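Local coordinates for protein amidase, hydantoinase/carbamoylase family (Burkholderia vietnamiensis, PDB 5I4M) that probably hydrolyses N-carbamoyl-L-amino acids to the free L-amino acids, as a zinc-dependent amidase of the M20 peptidase family, at residues Pro156-Ser161 against Ala381-Gln386; Gly162-Val167 against Arg202-Ala207; Ala377-Cys382 against Thr390-Val395; Val79-Asn84 against Phe168-Gly173. All blocks are in the same frame, centred on the assembly; numbering follows the deposited sequence.

Contact 1 (Pro156-Ser161 against Ala381-Gln386); sequences PAMVAS and ACYLAQ. With 3PG (3-phosphoglyceric acid), chain E.
Two similar first torsions set up the meeting of Met158 and Tyr383: in each, CG lies beside the backbone N and opposite the carbonyl carbon (chi1 -61° and -83°), and the two side chains then lie roughly perpendicular. The ring of Tyr383 is met both from above its plane, by the methyl of Met158, and at its edge. Met158 CB lies 3.7 Å from Tyr383 CE2, while the carbonyl oxygen of Met158 sits near the ring plane, 3.3 Å from the same CE2. Ser161 OG stands at the edge as well, in the ring plane and 3.8 Å from Tyr383 CD2. Its strongest polar partner is not the ring but Asp380 OD1, one residue before the second segment, so the hydroxyl joins the two helices by a hydrogen bond in an interface made largely of van der Waals contacts. Chi2 places the sulfur beside the bound 3-phosphoglycerate, with Met158 SD 3.3 Å from the ligand's O3. Chi3 turns the methyl back toward helix 380-384, bringing Met158 CE above the ring, 3.8 Å from Tyr383 CE2, and against Cys382 CB. Ala157 CB comes up beside the sulfur, 3.8 Å from the same O3 of the ligand. Met158 is thus shared, its sulfur against the ligand and its CB and CE against helix 380-384. Phe344 and Tyr346 of strand 337-350 cover further parts of the buried contact. The arrangement is that of an active-site wall: Met158, at the N-cap of helix 159-164, lines the ligand pocket beside the two-zinc site of an M20-family hydrolase.

Contact 2 (Gly162-Val167 against Arg202-Ala207); sequences GVFAGV and RKLHAA
A 2.9 Å bond from Val167 N to Gly162 O closes the helix whose Phe164 reaches across to Leu204. Together with the bond from Gly166 N to Val163 O (3.0 Å) it forms a Schellman motif, in which Gly166 takes the positive phi (85°) that ends the helix. Across the contact the interaction is wholly apolar. Phe164 has CG opposite its backbone N (chi1 -174°), which extends the ring outward from the helix to meet a leucine coming from the opposite direction. Leu204 CD1 touches the rim atom CE1 of Phe164 at 3.8 Å, approaching the ring obliquely. The carbonyl oxygen of Arg202 lies farther off, 4.4 Å from Phe164 CZ, a loose neighbour with no hydrogen bond. The guanidinium group of Arg202 is engaged elsewhere, in a salt bridge with Glu142 and a cation-pi contact with Phe86. Phe164 is further confined by Trp146, whose ring it meets edge-to-face, and by Leu384. The contact therefore ties the C-terminal end of helix 159-164 to the connection leading into strand 206-212, with helix 380-384 packed against Phe164 and strand 99-103 against Leu204.

Contact 3 (Ala377-Cys382 against Thr390-Val395); sequences AGHDAC and TSMVFV. With 3PG (3-phosphoglyceric acid), chain E.
Met392 and Phe394 approach His379 from the same side of its ring plane, in different ways; the ligand's O4P lies on the far side. Met392 comes over the face of the imidazole: its CE is 3.6 Å from the His379 ring centroid and 22° off the normal, a CH-pi contact, while its sulfur is placed obliquely to the same ring. The bend at chi3 of Met392 is what folds the methyl over the ring. Phe394, in contrast, has its plane turned 73° from that of His379, and His379 NE2 lies at the phenyl edge, 3.9 Å from Phe394 CZ. Across the imidazole from both, the ligand oxygen O4P comes within 3.3 Å of His379 CE1. Toward the start of the strand, Met392 CG and the methyl CG2 of Thr390 receive Ala381 CB (3.7 Å from Met392 CG). The loop ahead of the helix is ordered by its own bonds, His379 N to Cys382 SG and Cys382 N to His379 O. Just before it, Gly378 N gives 3-phosphoglycerate O2 a short, nearly straight bond (2.7 Å, 168°). His379 also makes a weak hydrogen bond through NE2 to Ser375 OG. The chemistry is divided accordingly: strand 390-395 offers apolar support that restricts the imidazole, whereas the Gly378 N-H binds the ligand's O2 and the imidazole lies close to its O4P and to the zinc ligand His211.

Contact 4 (Val79-Asn84 against Phe168-Gly173); sequences VDTMGN and FPLEYG
A type I beta turn from Asp80 to Gly83 presents Thr81 and Met82 to Leu170 and Gly173 in helix 170-175. Leu170 reaches over with its branched end, fitting CD1 and CD2 against the Thr81 hydroxyl (Leu170 CD1 to Thr81 OG1, 3.4 Å). The same CD1 lies 3.6 Å from Met82 CG, where the two side chains run alongside each other, pointing opposite ways. Bent at both chi2 and chi3 (-64° and -63°), Met82 curls its end onto the helix backbone, its CE 3.8 Å from Gly173 CA. A glycine in the helix lets the sulfur and methyl come this close. Asp80 shapes the turn from within. Its OD1 is gripped from opposite faces of the carboxylate plane by Met82 N (2.9 Å) and Asn84 N (3.0 Å), the first an Asx turn, while OD2 uses its syn lone pair for Asn84 ND2 at 2.9 Å. Three bonds thus hold the carboxylate in place and should stabilise its negative charge. The turn joins antiparallel strands 76-79 and 85-89; Met82 rests on Ala160 and Val163 of helix 159-164 as well, so the hairpin tip meets both successive helices, with Cys199 beside Thr81.

The four contacts illustrate how one short helix can serve several neighbours. Helix 159-164 contributes to contacts 1 and 2, whose centres lie 9 Å apart, and is followed by helix 170-175 of contact 4, whose centre is about 12 Å from both of theirs. Helix 380-384 joins contact 1 to contact 3, centre to centre about 10 Å, with Ala381 and Cys382 common to both. Contacts 2 and 3 meet through the adjacent parallel strands 206-212 and 390-395. Contact 2 is nested within the loop closed by contact 1, whereas contact 4 crosses both along the chain. The series runs from the 3-phosphoglycerate pocket, touched by contacts 1 and 3, out to the peripheral hairpin of contact 4.

Contact 1 (Pro156-Ser161 against Ala381-Gln386)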
loop_
_atom_site.group_PDB
_atom_site.type_symbol
_atom_site.label_atom_id
_atom_site.label_comp_id
_atom_site.label_asym_id
_atom_site.label_seq_id
_atom_site.Cartn_x
_atom_site.Cartn_y
_atom_site.Cartn_z
ATOM N N PRO A 156 14.233 -4.748 -12.012
ATOM C CA PRO A 156 13.218 -5.425 -12.813
ATOM C C PRO A 156 13.450 -6.923 -12.927
ATOM O O PRO A 156 14.274 -7.497 -12.210
ATOM C CB PRO A 156 13.375 -4.754 -14.177
ATOM C CG PRO A 156 14.840 -4.539 -14.272
ATOM C CD PRO A 156 15.274 -4.145 -12.865
ATOM N N ALA A 157 12.725 -7.543 -13.853
ATOM C CA ALA A 157 12.829 -8.973 -14.087
ATOM C C ALA A 157 14.115 -9.327 -14.833
ATOM O O ALA A 157 14.752 -8.484 -15.471
ATOM C CB ALA A 157 11.634 -9.456 -14.904
ATOM N N MET A 158 14.488 -10.605 -14.738
ATOM C CA MET A 158 15.483 -11.217 -15.618
ATOM C C MET A 158 16.859 -10.559 -15.493
ATOM O O MET A 158 17.658 -10.589 -16.430
ATOM C CB MET A 158 15.000 -11.176 -17.071
ATOM C CG MET A 158 13.694 -11.945 -17.308
ATOM S SD MET A 158 12.636 -11.163 -18.557
ATOM C CE MET A 158 13.761 -11.049 -19.943
ATOM N N VAL A 159 17.163 -9.951 -14.343
ATOM C CA VAL A 159 18.385 -9.154 -14.291
ATOM C C VAL A 159 19.612 -10.057 -14.268
ATOM O O VAL A 159 20.653 -9.715 -14.837
ATOM C CB VAL A 159 18.346 -8.187 -13.090
ATOM C CG1 VAL A 159 19.707 -7.561 -12.851
ATOM C CG2 VAL A 159 17.339 -7.085 -13.366
ATOM N N ALA A 160 19.513 -11.232 -13.647
ATOM C CA ALA A 160 20.698 -12.076 -13.517
ATOM C C ALA A 160 21.083 -12.711 -14.848
ATOM O O ALA A 160 22.277 -12.822 -15.160
ATOM C CB ALA A 160 20.472 -13.143 -12.442
ATOM N N SER A 161 20.095 -13.137 -15.653
ATOM C CA SER A 161 20.429 -13.565 -17.005
ATOM C C SER A 161 20.808 -12.372 -17.871
ATOM O O SER A 161 21.605 -12.517 -18.801
ATOM C CB SER A 161 19.281 -14.357 -17.634
ATOM O OG SER A 161 18.047 -13.661 -17.560
ATOM N N ALA A 381 15.504 -17.061 -21.040
ATOM C CA ALA A 381 15.834 -17.391 -22.422
ATOM C C ALA A 381 15.839 -16.161 -23.335
ATOM O O ALA A 381 16.564 -16.145 -24.337
ATOM C CB ALA A 381 14.850 -18.431 -22.957
ATOM N N CYS A 382 15.036 -15.133 -23.029
ATOM C CA CYS A 382 15.036 -13.939 -23.883
ATOM C C CYS A 382 16.394 -13.259 -23.886
ATOM O O CYS A 382 16.823 -12.713 -24.912
ATOM C CB CYS A 382 13.959 -12.947 -23.437
ATOM S SG CYS A 382 12.283 -13.650 -23.458
ATOM N N TYR A 383 17.089 -13.270 -22.746
ATOM C CA TYR A 383 18.435 -12.711 -22.717
ATOM C C TYR A 383 19.473 -13.687 -23.251
ATOM O O TYR A 383 20.424 -13.275 -23.925
ATOM C CB TYR A 383 18.775 -12.265 -21.294
ATOM C CG TYR A 383 18.235 -10.882 -20.973
ATOM C CD1 TYR A 383 18.320 -9.850 -21.902
ATOM C CD2 TYR A 383 17.636 -10.609 -19.743
ATOM C CE1 TYR A 383 17.839 -8.570 -21.604
ATOM C CE2 TYR A 383 17.148 -9.341 -19.444
ATOM C CZ TYR A 383 17.248 -8.330 -20.376
ATOM O OH TYR A 383 16.770 -7.070 -20.076
ATOM N N LEU A 384 19.315 -14.984 -22.983
ATOM C CA LEU A 384 20.255 -15.945 -23.546
ATOM C C LEU A 384 20.259 -15.889 -25.065
ATOM O O LEU A 384 21.302 -16.115 -25.690
ATOM C CB LEU A 384 19.916 -17.358 -23.086
ATOM C CG LEU A 384 20.010 -17.548 -21.579
ATOM C CD1 LEU A 384 19.730 -19.008 -21.202
ATOM C CD2 LEU A 384 21.379 -17.119 -21.101
ATOM N N ALA A 385 19.109 -15.578 -25.673
ATOM C CA ALA A 385 19.035 -15.509 -27.129
ATOM C C ALA A 385 19.973 -14.463 -27.711
ATOM O O ALA A 385 20.324 -14.558 -28.890
ATOM C CB ALA A 385 17.602 -15.217 -27.580
ATOM N N GLN A 386 20.386 -13.471 -26.917
ATOM C CA GLN A 386 21.302 -12.452 -27.418
ATOM C C GLN A 386 22.729 -12.967 -27.555
ATOM O O GLN A 386 23.530 -12.353 -28.271
ATOM C CB GLN A 386 21.284 -11.225 -26.500
ATOM C CG GLN A 386 19.924 -10.518 -26.418
ATOM C CD GLN A 386 20.031 -9.143 -25.783
ATOM O OE1 GLN A 386 21.111 -8.553 -25.748
ATOM N NE2 GLN A 386 18.914 -8.629 -25.271
HETATM C C1 3PG E . 7.361 -11.182 -16.713
HETATM O O1 3PG E . 6.551 -10.588 -15.978
HETATM O O2 3PG E . 7.105 -11.478 -17.900
HETATM C C2 3PG E . 8.696 -11.545 -16.131
HETATM O O3 3PG E . 9.654 -11.764 -17.182
HETATM C C3 3PG E . 8.533 -12.819 -15.333
HETATM O O1P 3PG E . 8.176 -13.885 -16.215
HETATM P P 3PG E . 7.563 -15.268 -15.589
HETATM O O2P 3PG E . 8.431 -15.621 -14.404
HETATM O O3P 3PG E . 6.147 -14.883 -15.181
HETATM O O4P 3PG E . 7.678 -16.273 -16.749
#

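Contact 2 (Gly162-Val167 against Arg202-Ala207)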
loop_
_atom_site.group_PDB
_atom_site.type_symbol
_atom_site.label_atom_id
_atom_site.label_comp_id
_atom_site.label_asym_id
_atom_site.label_seq_id
_atom_site.Cartn_x
_atom_site.Cartn_y
_atom_site.Cartn_z
ATOM N N GLY A 162 20.266 -11.185 -17.571
ATOM C CA GLY A 162 20.722 -9.984 -18.263
ATOM C C GLY A 162 22.190 -9.682 -18.009
ATOM O O GLY A 162 22.913 -9.271 -18.916
ATOM N N VAL A 163 22.649 -9.860 -16.772
ATOM C CA VAL A 163 24.076 -9.701 -16.499
ATOM C C VAL A 163 24.872 -10.746 -17.269
ATOM O O VAL A 163 25.893 -10.444 -17.905
ATOM C CB VAL A 163 24.363 -9.804 -14.991
ATOM C CG1 VAL A 163 25.867 -9.729 -14.766
ATOM C CG2 VAL A 163 23.642 -8.714 -14.213
ATOM N N PHE A 164 24.410 -11.999 -17.213
ATOM C CA PHE A 164 25.084 -13.091 -17.915
ATOM C C PHE A 164 25.246 -12.772 -19.392
ATOM O O PHE A 164 26.336 -12.940 -19.962
ATOM C CB PHE A 164 24.292 -14.394 -17.730
ATOM C CG PHE A 164 24.992 -15.611 -18.291
ATOM C CD1 PHE A 164 24.921 -15.908 -19.648
ATOM C CD2 PHE A 164 25.724 -16.446 -17.463
ATOM C CE1 PHE A 164 25.576 -17.018 -20.176
ATOM C CE2 PHE A 164 26.385 -17.555 -17.979
ATOM C CZ PHE A 164 26.306 -17.841 -19.342
ATOM N N ALA A 165 24.187 -12.263 -20.016
ATOM C CA ALA A 165 24.187 -11.978 -21.441
ATOM C C ALA A 165 24.901 -10.682 -21.804
ATOM O O ALA A 165 24.981 -10.364 -22.993
ATOM C CB ALA A 165 22.742 -11.932 -21.963
ATOM N N GLY A 166 25.422 -9.927 -20.839
ATOM C CA GLY A 166 26.140 -8.712 -21.178
ATOM C C GLY A 166 25.257 -7.500 -21.359
ATOM O O GLY A 166 25.733 -6.462 -21.839
ATOM N N VAL A 167 23.982 -7.605 -20.991
ATOM C CA VAL A 167 23.055 -6.487 -21.133
ATOM C C VAL A 167 23.238 -5.481 -20.003
ATOM O O VAL A 167 23.174 -4.268 -20.226
ATOM C CB VAL A 167 21.613 -7.020 -21.190
ATOM C CG1 VAL A 167 20.610 -5.874 -21.142
ATOM C CG2 VAL A 167 21.429 -7.849 -22.459
ATOM N N ARG A 202 31.103 -17.293 -20.751
ATOM C CA ARG A 202 31.253 -18.610 -21.345
ATOM C C ARG A 202 30.406 -18.685 -22.605
ATOM O O ARG A 202 29.230 -18.313 -22.585
ATOM C CB ARG A 202 30.799 -19.699 -20.373
ATOM C CG ARG A 202 31.716 -19.954 -19.214
ATOM C CD ARG A 202 31.338 -21.274 -18.591
ATOM N NE ARG A 202 30.015 -21.240 -17.974
ATOM C CZ ARG A 202 29.121 -22.215 -18.096
ATOM N NH1 ARG A 202 29.404 -23.280 -18.839
ATOM N NH2 ARG A 202 27.953 -22.125 -17.483
ATOM N N LYS A 203 30.994 -19.176 -23.688
ATOM C CA LYS A 203 30.205 -19.469 -24.872
ATOM C C LYS A 203 29.251 -20.618 -24.577
ATOM O O LYS A 203 29.643 -21.630 -23.987
ATOM C CB LYS A 203 31.104 -19.823 -26.053
ATOM N N LEU A 204 27.998 -20.453 -24.970
ATOM C CA LEU A 204 27.021 -21.527 -24.922
ATOM C C LEU A 204 26.785 -22.038 -26.334
ATOM O O LEU A 204 26.662 -21.250 -27.273
ATOM C CB LEU A 204 25.700 -21.046 -24.313
ATOM C CG LEU A 204 25.810 -20.328 -22.962
ATOM C CD1 LEU A 204 24.441 -19.839 -22.477
ATOM C CD2 LEU A 204 26.463 -21.227 -21.918
ATOM N N HIS A 205 26.726 -23.360 -26.481
ATOM C CA HIS A 205 26.462 -23.937 -27.794
ATOM C C HIS A 205 25.016 -23.704 -28.214
ATOM O O HIS A 205 24.747 -23.351 -29.370
ATOM C CB HIS A 205 26.782 -25.430 -27.786
ATOM C CG HIS A 205 26.593 -26.090 -29.112
ATOM N ND1 HIS A 205 27.313 -25.729 -30.230
ATOM C CD2 HIS A 205 25.762 -27.084 -29.503
ATOM C CE1 HIS A 205 26.935 -26.476 -31.252
ATOM N NE2 HIS A 205 25.994 -27.305 -30.838
ATOM N N ALA A 206 24.077 -23.899 -27.288
ATOM C CA ALA A 206 22.656 -23.688 -27.529
ATOM C C ALA A 206 21.960 -23.660 -26.181
ATOM O O ALA A 206 22.478 -24.186 -25.194
ATOM C CB ALA A 206 22.052 -24.777 -28.419
ATOM N N ALA A 207 20.776 -23.050 -26.154
ATOM C CA ALA A 207 20.000 -22.938 -24.926
ATOM C C ALA A 207 18.531 -23.177 -25.238
ATOM O O ALA A 207 18.039 -22.762 -26.291
ATOM C CB ALA A 207 20.184 -21.563 -24.274
#

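Contact 3 (Ala377-Cys382 against Thr390-Val395)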
loop_
_atom_site.group_PDB
_atom_site.type_symbol
_atom_site.label_atom_id
_atom_site.label_comp_id
_atom_site.label_asym_id
_atom_site.label_seq_id
_atom_site.Cartn_x
_atom_site.Cartn_y
_atom_site.Cartn_z
ATOM N N ALA A 377 5.149 -13.541 -21.730
ATOM C CA ALA A 377 5.986 -13.205 -20.589
ATOM C C ALA A 377 7.444 -13.112 -21.018
ATOM O O ALA A 377 7.829 -13.550 -22.107
ATOM C CB ALA A 377 5.844 -14.249 -19.477
ATOM N N GLY A 378 8.250 -12.516 -20.150
ATOM C CA GLY A 378 9.686 -12.570 -20.298
ATOM C C GLY A 378 10.245 -13.808 -19.618
ATOM O O GLY A 378 9.675 -14.328 -18.661
ATOM N N HIS A 379 11.373 -14.283 -20.141
ATOM C CA HIS A 379 12.060 -15.436 -19.590
ATOM C C HIS A 379 13.552 -15.197 -19.684
ATOM O O HIS A 379 14.013 -14.409 -20.506
ATOM C CB HIS A 379 11.685 -16.713 -20.339
ATOM C CG HIS A 379 10.215 -16.899 -20.464
ATOM N ND1 HIS A 379 9.442 -17.377 -19.428
ATOM C CD2 HIS A 379 9.364 -16.626 -21.480
ATOM C CE1 HIS A 379 8.177 -17.410 -19.812
ATOM N NE2 HIS A 379 8.104 -16.966 -21.054
ATOM N N ASP A 380 14.306 -15.892 -18.835
ATOM C CA ASP A 380 15.755 -15.813 -18.948
ATOM C C ASP A 380 16.218 -16.157 -20.357
ATOM O O ASP A 380 17.184 -15.566 -20.848
ATOM C CB ASP A 380 16.401 -16.720 -17.906
ATOM C CG ASP A 380 16.058 -16.290 -16.490
ATOM O OD1 ASP A 380 16.478 -15.183 -16.104
ATOM O OD2 ASP A 380 15.371 -17.048 -15.760
ATOM N N ALA A 381 15.504 -17.061 -21.040
ATOM C CA ALA A 381 15.834 -17.391 -22.422
ATOM C C ALA A 381 15.839 -16.161 -23.335
ATOM O O ALA A 381 16.564 -16.145 -24.337
ATOM C CB ALA A 381 14.850 -18.431 -22.957
ATOM N N CYS A 382 15.036 -15.133 -23.029
ATOM C CA CYS A 382 15.036 -13.939 -23.883
ATOM C C CYS A 382 16.394 -13.259 -23.886
ATOM O O CYS A 382 16.823 -12.713 -24.912
ATOM C CB CYS A 382 13.959 -12.947 -23.437
ATOM S SG CYS A 382 12.283 -13.650 -23.458
ATOM N N THR A 390 19.054 -19.916 -29.172
ATOM C CA THR A 390 18.109 -20.176 -28.085
ATOM C C THR A 390 16.691 -20.287 -28.633
ATOM O O THR A 390 16.329 -19.553 -29.550
ATOM C CB THR A 390 18.141 -19.037 -27.049
ATOM O OG1 THR A 390 19.463 -18.881 -26.524
ATOM C CG2 THR A 390 17.142 -19.271 -25.893
ATOM N N SER A 391 15.879 -21.180 -28.062
ATOM C CA SER A 391 14.429 -21.063 -28.219
ATOM C C SER A 391 13.778 -21.668 -26.980
ATOM O O SER A 391 14.457 -22.006 -26.007
ATOM C CB SER A 391 13.946 -21.713 -29.526
ATOM O OG SER A 391 13.901 -23.132 -29.446
ATOM N N MET A 392 12.453 -21.781 -27.004
ATOM C CA MET A 392 11.709 -22.244 -25.840
ATOM C C MET A 392 10.682 -23.300 -26.224
ATOM O O MET A 392 10.266 -23.415 -27.379
ATOM C CB MET A 392 10.992 -21.088 -25.130
ATOM C CG MET A 392 11.929 -20.004 -24.615
ATOM S SD MET A 392 11.005 -18.803 -23.622
ATOM C CE MET A 392 10.641 -19.815 -22.174
ATOM N N VAL A 393 10.276 -24.061 -25.210
ATOM C CA VAL A 393 9.226 -25.069 -25.302
ATOM C C VAL A 393 8.125 -24.650 -24.343
ATOM O O VAL A 393 8.390 -24.453 -23.156
ATOM C CB VAL A 393 9.740 -26.464 -24.924
ATOM C CG1 VAL A 393 8.620 -27.505 -25.071
ATOM C CG2 VAL A 393 10.964 -26.837 -25.741
ATOM N N PHE A 394 6.903 -24.489 -24.855
ATOM C CA PHE A 394 5.736 -24.220 -24.022
ATOM C C PHE A 394 4.879 -25.473 -23.894
ATOM O O PHE A 394 4.800 -26.287 -24.817
ATOM C CB PHE A 394 4.850 -23.107 -24.594
ATOM C CG PHE A 394 5.261 -21.692 -24.210
ATOM C CD1 PHE A 394 6.388 -21.440 -23.433
ATOM C CD2 PHE A 394 4.497 -20.615 -24.638
ATOM C CE1 PHE A 394 6.739 -20.141 -23.096
ATOM C CE2 PHE A 394 4.842 -19.316 -24.306
ATOM C CZ PHE A 394 5.967 -19.078 -23.531
ATOM N N VAL A 395 4.230 -25.604 -22.746
ATOM C CA VAL A 395 3.077 -26.488 -22.571
ATOM C C VAL A 395 1.927 -25.614 -22.094
ATOM O O VAL A 395 2.149 -24.462 -21.684
ATOM C CB VAL A 395 3.374 -27.637 -21.577
ATOM C CG1 VAL A 395 4.627 -28.390 -21.990
ATOM C CG2 VAL A 395 3.460 -27.112 -20.138
HETATM C C1 3PG E . 7.361 -11.182 -16.713
HETATM O O1 3PG E . 6.551 -10.588 -15.978
HETATM O O2 3PG E . 7.105 -11.478 -17.900
HETATM C C2 3PG E . 8.696 -11.545 -16.131
HETATM O O3 3PG E . 9.654 -11.764 -17.182
HETATM C C3 3PG E . 8.533 -12.819 -15.333
HETATM O O1P 3PG E . 8.176 -13.885 -16.215
HETATM P P 3PG E . 7.563 -15.268 -15.589
HETATM O O2P 3PG E . 8.431 -15.621 -14.404
HETATM O O3P 3PG E . 6.147 -14.883 -15.181
HETATM O O4P 3PG E . 7.678 -16.273 -16.749
#

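Contact 4 (Val79-Asn84 against Phe168-Gly173)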
loop_
_atom_site.group_PDB
_atom_site.type_symbol
_atom_site.label_atom_id
_atom_site.label_comp_id
_atom_site.label_asym_id
_atom_site.label_seq_id
_atom_site.Cartn_x
_atom_site.Cartn_y
_atom_site.Cartn_z
ATOM N N VAL A 79 28.420 -21.620 -8.918
ATOM C CA VAL A 79 27.509 -20.523 -8.624
ATOM C C VAL A 79 28.228 -19.242 -9.005
ATOM O O VAL A 79 29.374 -19.039 -8.596
ATOM C CB VAL A 79 27.102 -20.491 -7.136
ATOM C CG1 VAL A 79 26.122 -19.352 -6.886
ATOM C CG2 VAL A 79 26.505 -21.848 -6.692
ATOM N N ASP A 80 27.581 -18.390 -9.804
ATOM C CA ASP A 80 28.280 -17.190 -10.244
ATOM C C ASP A 80 27.977 -16.015 -9.306
ATOM O O ASP A 80 27.304 -16.156 -8.280
ATOM C CB ASP A 80 27.985 -16.892 -11.728
ATOM C CG ASP A 80 26.574 -16.344 -12.001
ATOM O OD1 ASP A 80 25.850 -15.911 -11.083
ATOM O OD2 ASP A 80 26.184 -16.324 -13.194
ATOM N N THR A 81 28.516 -14.840 -9.646
ATOM C CA THR A 81 28.417 -13.655 -8.800
ATOM C C THR A 81 27.004 -13.090 -8.698
ATOM O O THR A 81 26.755 -12.257 -7.821
ATOM C CB THR A 81 29.368 -12.575 -9.320
ATOM O OG1 THR A 81 29.192 -12.433 -10.731
ATOM C CG2 THR A 81 30.824 -12.968 -9.047
ATOM N N MET A 82 26.087 -13.484 -9.574
ATOM C CA MET A 82 24.682 -13.123 -9.431
ATOM C C MET A 82 23.869 -14.240 -8.798
ATOM O O MET A 82 22.639 -14.161 -8.784
ATOM C CB MET A 82 24.072 -12.752 -10.784
ATOM C CG MET A 82 24.451 -11.339 -11.267
ATOM S SD MET A 82 23.821 -10.022 -10.193
ATOM C CE MET A 82 22.056 -10.259 -10.352
ATOM N N GLY A 83 24.523 -15.282 -8.294
ATOM C CA GLY A 83 23.798 -16.373 -7.672
ATOM C C GLY A 83 23.186 -17.373 -8.627
ATOM O O GLY A 83 22.469 -18.276 -8.175
ATOM N N ASN A 84 23.434 -17.243 -9.929
ATOM C CA ASN A 84 22.968 -18.249 -10.870
ATOM C C ASN A 84 23.682 -19.565 -10.588
ATOM O O ASN A 84 24.886 -19.591 -10.308
ATOM C CB ASN A 84 23.229 -17.821 -12.319
ATOM C CG ASN A 84 22.617 -16.476 -12.666
ATOM O OD1 ASN A 84 21.459 -16.208 -12.361
ATOM N ND2 ASN A 84 23.398 -15.622 -13.345
ATOM N N PHE A 168 23.468 -5.963 -18.786
ATOM C CA PHE A 168 23.644 -5.171 -17.578
ATOM C C PHE A 168 25.001 -5.460 -16.948
ATOM O O PHE A 168 25.436 -6.614 -16.942
ATOM C CB PHE A 168 22.569 -5.499 -16.527
ATOM C CG PHE A 168 21.165 -5.408 -17.022
ATOM C CD1 PHE A 168 20.671 -4.220 -17.525
ATOM C CD2 PHE A 168 20.312 -6.499 -16.917
ATOM C CE1 PHE A 168 19.362 -4.130 -17.959
ATOM C CE2 PHE A 168 19.004 -6.414 -17.347
ATOM C CZ PHE A 168 18.528 -5.231 -17.870
ATOM N N PRO A 169 25.665 -4.463 -16.368
ATOM C CA PRO A 169 26.892 -4.756 -15.614
ATOM C C PRO A 169 26.561 -5.419 -14.289
ATOM O O PRO A 169 25.493 -5.210 -13.711
ATOM C CB PRO A 169 27.532 -3.381 -15.409
ATOM C CG PRO A 169 26.432 -2.405 -15.553
ATOM C CD PRO A 169 25.356 -3.024 -16.410
ATOM N N LEU A 170 27.503 -6.230 -13.805
ATOM C CA LEU A 170 27.304 -6.914 -12.531
ATOM C C LEU A 170 26.889 -5.946 -11.428
ATOM O O LEU A 170 25.979 -6.240 -10.640
ATOM C CB LEU A 170 28.584 -7.649 -12.131
ATOM C CG LEU A 170 28.555 -8.348 -10.768
ATOM C CD1 LEU A 170 27.488 -9.448 -10.719
ATOM C CD2 LEU A 170 29.941 -8.891 -10.464
ATOM N N GLU A 171 27.542 -4.784 -11.354
ATOM C CA GLU A 171 27.266 -3.875 -10.248
ATOM C C GLU A 171 25.817 -3.388 -10.273
ATOM O O GLU A 171 25.254 -3.058 -9.223
ATOM C CB GLU A 171 28.253 -2.702 -10.277
ATOM C CG GLU A 171 28.479 -2.090 -11.649
ATOM C CD GLU A 171 29.679 -2.687 -12.409
ATOM O OE1 GLU A 171 30.565 -1.906 -12.828
ATOM O OE2 GLU A 171 29.725 -3.917 -12.603
ATOM N N TYR A 172 25.192 -3.362 -11.452
ATOM C CA TYR A 172 23.769 -3.035 -11.538
ATOM C C TYR A 172 22.917 -4.152 -10.960
ATOM O O TYR A 172 21.986 -3.905 -10.179
ATOM C CB TYR A 172 23.387 -2.774 -12.996
ATOM C CG TYR A 172 21.898 -2.676 -13.254
ATOM C CD1 TYR A 172 21.225 -1.466 -13.110
ATOM C CD2 TYR A 172 21.167 -3.789 -13.654
ATOM C CE1 TYR A 172 19.858 -1.368 -13.368
ATOM C CE2 TYR A 172 19.812 -3.702 -13.913
ATOM C CZ TYR A 172 19.161 -2.494 -13.763
ATOM O OH TYR A 172 17.814 -2.412 -14.029
ATOM N N GLY A 173 23.213 -5.396 -11.340
ATOM C CA GLY A 173 22.445 -6.512 -10.817
ATOM C C GLY A 173 22.519 -6.618 -9.306
ATOM O O GLY A 173 21.516 -6.902 -8.648
#